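Local coordinates for protein probable ATP-dependent kinase TDA10 (Saccharomyces cerevisiae, PDB 1ODF) that probably acts as an ATP-dependent kinase of still unknown specificity, closely resembling bacterial pantothenate kinase in its fold, at residues Asp17-Glu22 and Lys203-Val208; Phe46-Ile51 and Ile157-Phe162. One frame throughout, in Å; residues are numbered along the deposited sequence.

Contact 1: residues Asp17-Glu22 and Lys203-Val208; sequences DKYIPE and KSLGIV
L205 sends its two methyl groups from strand 204-211 against Y19 and I20 of helix 8-24. CD1 does most of the touching: L205 CD1 lies 3.7 Å from Y19 CB and 4.1 Å from I20 CG1, between two consecutive residues of the helix. CD2 takes the other side of the fork, 4.0 Å from Y19 CB, and meets the tyrosine ring obliquely. A branched leucine suits this place because one side chain serves two neighbours at once.

With CG anti to the carbonyl carbon (chi1 -73°), the ring of Y19 leads away from the strand and CB makes the nearest approach. The ring also meets that of F15, and the side chain touches C288 near the C-terminus. The helix packs here on one face of the mixed, mainly parallel sheet of a P-loop kinase fold, and A269 of the adjoining strand 269-275 touches both Y19 and L205. The I20 side chain lies at a slant across that of L205 and also rests on I34 of strand 32-37, which suits a buried, purely aliphatic residue. K18 NZ reaches the syn lone pair of E22 OE2 at 2.7 Å, a salt bridge one turn along the helix, set apart from the apolar interface.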
loop_
_atom_site.group_PDB
_atom_site.type_symbol
_atom_site.label_atom_id
_atom_site.label_comp_id
_atom_site.label_asym_id
_atom_site.label_seq_id
_atom_site.Cartn_x
_atom_site.Cartn_y
_atom_site.Cartn_z
ATOM N N ASP A 17 -17.843 -6.864 6.961
ATOM C CA ASP A 17 -19.048 -7.692 6.892
ATOM C C ASP A 17 -20.314 -6.849 6.970
ATOM O O ASP A 17 -21.412 -7.328 6.683
ATOM C CB ASP A 17 -19.054 -8.745 8.004
ATOM C CG ASP A 17 -18.218 -9.969 7.660
ATOM O OD1 ASP A 17 -17.641 -10.019 6.547
ATOM O OD2 ASP A 17 -18.140 -10.885 8.509
ATOM N N LYS A 18 -20.160 -5.593 7.371
ATOM C CA LYS A 18 -21.297 -4.688 7.437
ATOM C C LYS A 18 -21.351 -3.866 6.153
ATOM O O LYS A 18 -22.388 -3.797 5.482
ATOM C CB LYS A 18 -21.179 -3.728 8.631
ATOM C CG LYS A 18 -22.084 -2.498 8.496
ATOM C CD LYS A 18 -21.991 -1.551 9.689
ATOM C CE LYS A 18 -22.745 -0.237 9.429
ATOM N NZ LYS A 18 -24.201 -0.424 9.136
ATOM N N TYR A 19 -20.219 -3.266 5.801
ATOM C CA TYR A 19 -20.176 -2.405 4.631
ATOM C C TYR A 19 -20.205 -3.026 3.241
ATOM O O TYR A 19 -20.802 -2.450 2.333
ATOM C CB TYR A 19 -19.001 -1.433 4.747
ATOM C CG TYR A 19 -19.250 -0.347 5.774
ATOM C CD1 TYR A 19 -18.908 -0.527 7.115
ATOM C CD2 TYR A 19 -19.887 0.842 5.411
ATOM C CE1 TYR A 19 -19.199 0.456 8.076
ATOM C CE2 TYR A 19 -20.181 1.823 6.353
ATOM C CZ TYR A 19 -19.835 1.626 7.682
ATOM O OH TYR A 19 -20.126 2.603 8.599
ATOM N N ILE A 20 -19.577 -4.184 3.062
ATOM C CA ILE A 20 -19.579 -4.807 1.747
ATOM C C ILE A 20 -21.001 -5.186 1.330
ATOM O O ILE A 20 -21.429 -4.866 0.216
ATOM C CB ILE A 20 -18.625 -6.017 1.697
ATOM C CG1 ILE A 20 -17.175 -5.495 1.656
ATOM C CG2 ILE A 20 -18.918 -6.880 0.467
ATOM C CD1 ILE A 20 -16.094 -6.568 1.702
ATOM N N PRO A 21 -21.759 -5.851 2.220
ATOM C CA PRO A 21 -23.131 -6.220 1.866
ATOM C C PRO A 21 -23.959 -4.967 1.539
ATOM O O PRO A 21 -24.793 -4.980 0.631
ATOM C CB PRO A 21 -23.623 -6.941 3.116
ATOM C CG PRO A 21 -22.353 -7.603 3.621
ATOM C CD PRO A 21 -21.367 -6.469 3.501
ATOM N N GLU A 22 -23.713 -3.889 2.281
ATOM C CA GLU A 22 -24.414 -2.634 2.049
ATOM C C GLU A 22 -24.049 -2.042 0.684
ATOM O O GLU A 22 -24.861 -1.361 0.053
ATOM C CB GLU A 22 -24.115 -1.642 3.179
ATOM C CG GLU A 22 -24.981 -1.883 4.424
ATOM C CD GLU A 22 -24.629 -0.980 5.603
ATOM O OE1 GLU A 22 -24.071 0.120 5.382
ATOM O OE2 GLU A 22 -24.926 -1.367 6.759
ATOM N N LYS A 203 -14.650 3.926 -6.013
ATOM C CA LYS A 203 -15.464 3.789 -4.807
ATOM C C LYS A 203 -14.785 2.756 -3.930
ATOM O O LYS A 203 -14.475 1.650 -4.389
ATOM C CB LYS A 203 -16.894 3.385 -5.169
ATOM C CG LYS A 203 -17.651 4.543 -5.799
ATOM C CD LYS A 203 -17.636 5.735 -4.848
ATOM C CE LYS A 203 -18.004 7.027 -5.538
ATOM N NZ LYS A 203 -17.914 8.190 -4.599
ATOM N N SER A 204 -14.585 3.110 -2.658
ATOM C CA SER A 204 -13.828 2.243 -1.774
ATOM C C SER A 204 -14.070 2.318 -0.274
ATOM O O SER A 204 -14.657 3.267 0.258
ATOM C CB SER A 204 -12.352 2.549 -1.989
ATOM O OG SER A 204 -12.141 3.927 -1.688
ATOM N N LEU A 205 -13.556 1.290 0.392
ATOM C CA LEU A 205 -13.586 1.169 1.838
ATOM C C LEU A 205 -12.106 1.180 2.212
ATOM O O LEU A 205 -11.275 0.601 1.504
ATOM C CB LEU A 205 -14.234 -0.150 2.263
ATOM C CG LEU A 205 -15.721 -0.243 1.944
ATOM C CD1 LEU A 205 -16.232 -1.615 2.339
ATOM C CD2 LEU A 205 -16.463 0.865 2.688
ATOM N N GLY A 206 -11.774 1.850 3.308
ATOM C CA GLY A 206 -10.386 1.921 3.704
ATOM C C GLY A 206 -10.094 1.338 5.063
ATOM O O GLY A 206 -10.895 1.463 5.987
ATOM N N ILE A 207 -8.940 0.687 5.170
ATOM C CA ILE A 207 -8.482 0.091 6.418
ATOM C C ILE A 207 -7.149 0.761 6.711
ATOM O O ILE A 207 -6.167 0.560 5.994
ATOM C CB ILE A 207 -8.225 -1.424 6.292
ATOM C CG1 ILE A 207 -9.390 -2.114 5.554
ATOM C CG2 ILE A 207 -7.975 -2.007 7.697
ATOM C CD1 ILE A 207 -10.691 -2.093 6.290
ATOM N N VAL A 208 -7.121 1.563 7.765
ATOM C CA VAL A 208 -5.917 2.284 8.124
ATOM C C VAL A 208 -5.333 1.832 9.447
ATOM O O VAL A 208 -6.033 1.756 10.463
ATOM C CB VAL A 208 -6.185 3.811 8.190
ATOM C CG1 VAL A 208 -4.929 4.548 8.692
ATOM C CG2 VAL A 208 -6.585 4.324 6.809
#

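Contact 2: residues Phe46-Ile51 and Ile157-Phe162; sequences FTSIQI and ILEGWF
The helix that follows the P-loop, 44-59, packs here on strand 155-160 of the central sheet, running almost antiparallel to it: over these short segments the axes make an angle of 172° and approach to 9.2 Å. S48 faces E159 at the P-loop end. S48 OG lies 3.6 Å from E159 CG and 4.0 Å from E159 CB, a van der Waals contact with the aliphatic part of the glutamate. The serine hydroxyl has its polar partners elsewhere, in S45 O and Y67 OH, which makes a small serine well suited to this close, buried spot.

E159 holds CG between its backbone N and carbonyl carbon (chi1 71°) and bends again at chi2 (85°), which folds the chain so that its carboxylate lies beside the P-loop. There the E159 side chain touches K44 of the predicted ATP-binding Walker A motif, with a sulfate ion close by; weak hydrogen bonds join OE1 to S69 OG and OE2 to S45 OG.

Farther from the loop the interface turns apolar. I157 CD1 reaches I51 CG2 at 4.2 Å, and I157 CG2 lies 4.4 Å from S48 CB. Beta-branched isoleucine suits both the strand and this apolar layer, where F36 of strand 32-37 touches I51 and I157 alike.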
loop_
_atom_site.group_PDB
_atom_site.type_symbol
_atom_site.label_atom_id
_atom_site.label_comp_id
_atom_site.label_asym_id
_atom_site.label_seq_id
_atom_site.Cartn_x
_atom_site.Cartn_y
_atom_site.Cartn_z
ATOM N N PHE A 46 -0.414 -9.034 5.982
ATOM C CA PHE A 46 -1.018 -10.291 6.396
ATOM C C PHE A 46 -2.534 -10.103 6.548
ATOM O O PHE A 46 -3.318 -10.950 6.117
ATOM C CB PHE A 46 -0.410 -10.756 7.727
ATOM C CG PHE A 46 -1.034 -12.015 8.280
ATOM C CD1 PHE A 46 -0.769 -13.254 7.698
ATOM C CD2 PHE A 46 -1.890 -11.961 9.378
ATOM C CE1 PHE A 46 -1.346 -14.422 8.201
ATOM C CE2 PHE A 46 -2.473 -13.127 9.891
ATOM C CZ PHE A 46 -2.200 -14.358 9.301
ATOM N N THR A 47 -2.947 -8.987 7.147
ATOM C CA THR A 47 -4.373 -8.730 7.336
ATOM C C THR A 47 -5.148 -8.653 6.011
ATOM O O THR A 47 -6.261 -9.191 5.897
ATOM C CB THR A 47 -4.601 -7.431 8.135
ATOM O OG1 THR A 47 -3.900 -7.508 9.381
ATOM C CG2 THR A 47 -6.086 -7.232 8.419
ATOM N N SER A 48 -4.564 -7.988 5.018
ATOM C CA SER A 48 -5.207 -7.860 3.703
ATOM C C SER A 48 -5.360 -9.233 3.052
ATOM O O SER A 48 -6.390 -9.527 2.438
ATOM C CB SER A 48 -4.398 -6.924 2.788
ATOM O OG SER A 48 -3.125 -7.459 2.454
ATOM N N ILE A 49 -4.338 -10.074 3.196
ATOM C CA ILE A 49 -4.375 -11.420 2.637
ATOM C C ILE A 49 -5.487 -12.241 3.302
ATOM O O ILE A 49 -6.206 -12.990 2.625
ATOM C CB ILE A 49 -3.004 -12.141 2.818
ATOM C CG1 ILE A 49 -1.962 -11.526 1.883
ATOM C CG2 ILE A 49 -3.133 -13.620 2.510
ATOM C CD1 ILE A 49 -2.257 -11.740 0.401
ATOM N N GLN A 50 -5.624 -12.095 4.618
ATOM C CA GLN A 50 -6.662 -12.808 5.349
ATOM C C GLN A 50 -8.046 -12.389 4.856
ATOM O O GLN A 50 -8.948 -13.213 4.719
ATOM C CB GLN A 50 -6.563 -12.520 6.847
ATOM C CG GLN A 50 -5.406 -13.199 7.553
ATOM C CD GLN A 50 -5.380 -12.874 9.034
ATOM O OE1 GLN A 50 -5.107 -11.740 9.424
ATOM N NE2 GLN A 50 -5.673 -13.866 9.866
ATOM N N ILE A 51 -8.209 -11.100 4.592
ATOM C CA ILE A 51 -9.487 -10.583 4.130
ATOM C C ILE A 51 -9.773 -11.147 2.732
ATOM O O ILE A 51 -10.907 -11.538 2.430
ATOM C CB ILE A 51 -9.484 -9.036 4.111
ATOM C CG1 ILE A 51 -9.472 -8.514 5.552
ATOM C CG2 ILE A 51 -10.699 -8.510 3.388
ATOM C CD1 ILE A 51 -10.585 -9.087 6.417
ATOM N N ILE A 157 -8.849 -5.599 -3.941
ATOM C CA ILE A 157 -8.071 -5.315 -2.750
ATOM C C ILE A 157 -6.662 -4.886 -3.121
ATOM O O ILE A 157 -5.939 -5.625 -3.785
ATOM C CB ILE A 157 -8.000 -6.576 -1.847
ATOM C CG1 ILE A 157 -9.419 -7.031 -1.497
ATOM C CG2 ILE A 157 -7.200 -6.289 -0.586
ATOM C CD1 ILE A 157 -9.469 -8.289 -0.659
ATOM N N LEU A 158 -6.284 -3.681 -2.709
ATOM C CA LEU A 158 -4.943 -3.168 -2.967
ATOM C C LEU A 158 -4.346 -2.759 -1.614
ATOM O O LEU A 158 -5.050 -2.201 -0.762
ATOM C CB LEU A 158 -4.989 -1.964 -3.917
ATOM C CG LEU A 158 -3.626 -1.368 -4.308
ATOM C CD1 LEU A 158 -2.829 -2.388 -5.132
ATOM C CD2 LEU A 158 -3.833 -0.085 -5.090
ATOM N N GLU A 159 -3.061 -3.045 -1.414
ATOM C CA GLU A 159 -2.409 -2.716 -0.152
ATOM C C GLU A 159 -0.986 -2.205 -0.325
ATOM O O GLU A 159 -0.254 -2.660 -1.204
ATOM C CB GLU A 159 -2.402 -3.937 0.768
ATOM C CG GLU A 159 -1.452 -5.045 0.335
ATOM C CD GLU A 159 -0.016 -4.834 0.818
ATOM O OE1 GLU A 159 0.882 -5.502 0.269
ATOM O OE2 GLU A 159 0.220 -4.016 1.742
ATOM N N GLY A 160 -0.616 -1.254 0.531
ATOM C CA GLY A 160 0.710 -0.663 0.511
ATOM C C GLY A 160 0.931 0.145 1.782
ATOM O O GLY A 160 -0.025 0.499 2.483
ATOM N N TRP A 161 2.193 0.448 2.077
ATOM C CA TRP A 161 2.538 1.206 3.275
ATOM C C TRP A 161 2.286 2.708 3.126
ATOM O O TRP A 161 2.254 3.425 4.125
ATOM C CB TRP A 161 4.011 0.967 3.668
ATOM C CG TRP A 161 4.980 1.467 2.650
ATOM C CD1 TRP A 161 5.442 0.793 1.554
ATOM C CD2 TRP A 161 5.511 2.791 2.559
ATOM N NE1 TRP A 161 6.225 1.623 0.779
ATOM C CE2 TRP A 161 6.279 2.856 1.373
ATOM C CE3 TRP A 161 5.408 3.936 3.361
ATOM C CZ2 TRP A 161 6.934 4.019 0.971
ATOM C CZ3 TRP A 161 6.058 5.086 2.961
ATOM C CH2 TRP A 161 6.810 5.120 1.776
ATOM N N PHE A 162 2.108 3.182 1.893
ATOM C CA PHE A 162 1.865 4.607 1.655
ATOM C C PHE A 162 0.545 4.932 0.932
ATOM O O PHE A 162 0.348 6.054 0.459
ATOM C CB PHE A 162 3.037 5.208 0.873
ATOM C CG PHE A 162 3.163 4.683 -0.534
ATOM C CD1 PHE A 162 2.568 5.360 -1.603
ATOM C CD2 PHE A 162 3.876 3.516 -0.793
ATOM C CE1 PHE A 162 2.683 4.881 -2.915
ATOM C CE2 PHE A 162 4.001 3.022 -2.107
ATOM C CZ PHE A 162 3.402 3.708 -3.171
#

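Both contacts are buried and set a helix against the same mixed sheet, but at different distances from the middle of the chain: contact 2 is centred about 7 Å from the centre of the chain, contact 1 about 17 Å. Different helices and strands take part, with strand 32-37 lying between 155-160 and 204-211. The helices also meet, since I51 touches T12 and L16 of helix 8-24, and L16 in turn touches L205. Contact 1 is wholly apolar across its interface and lies away from the predicted nucleotide site. Contact 2 grades from aliphatic packing to buried polar groups at the P-loop, in keeping with its place at the probable ATP pocket.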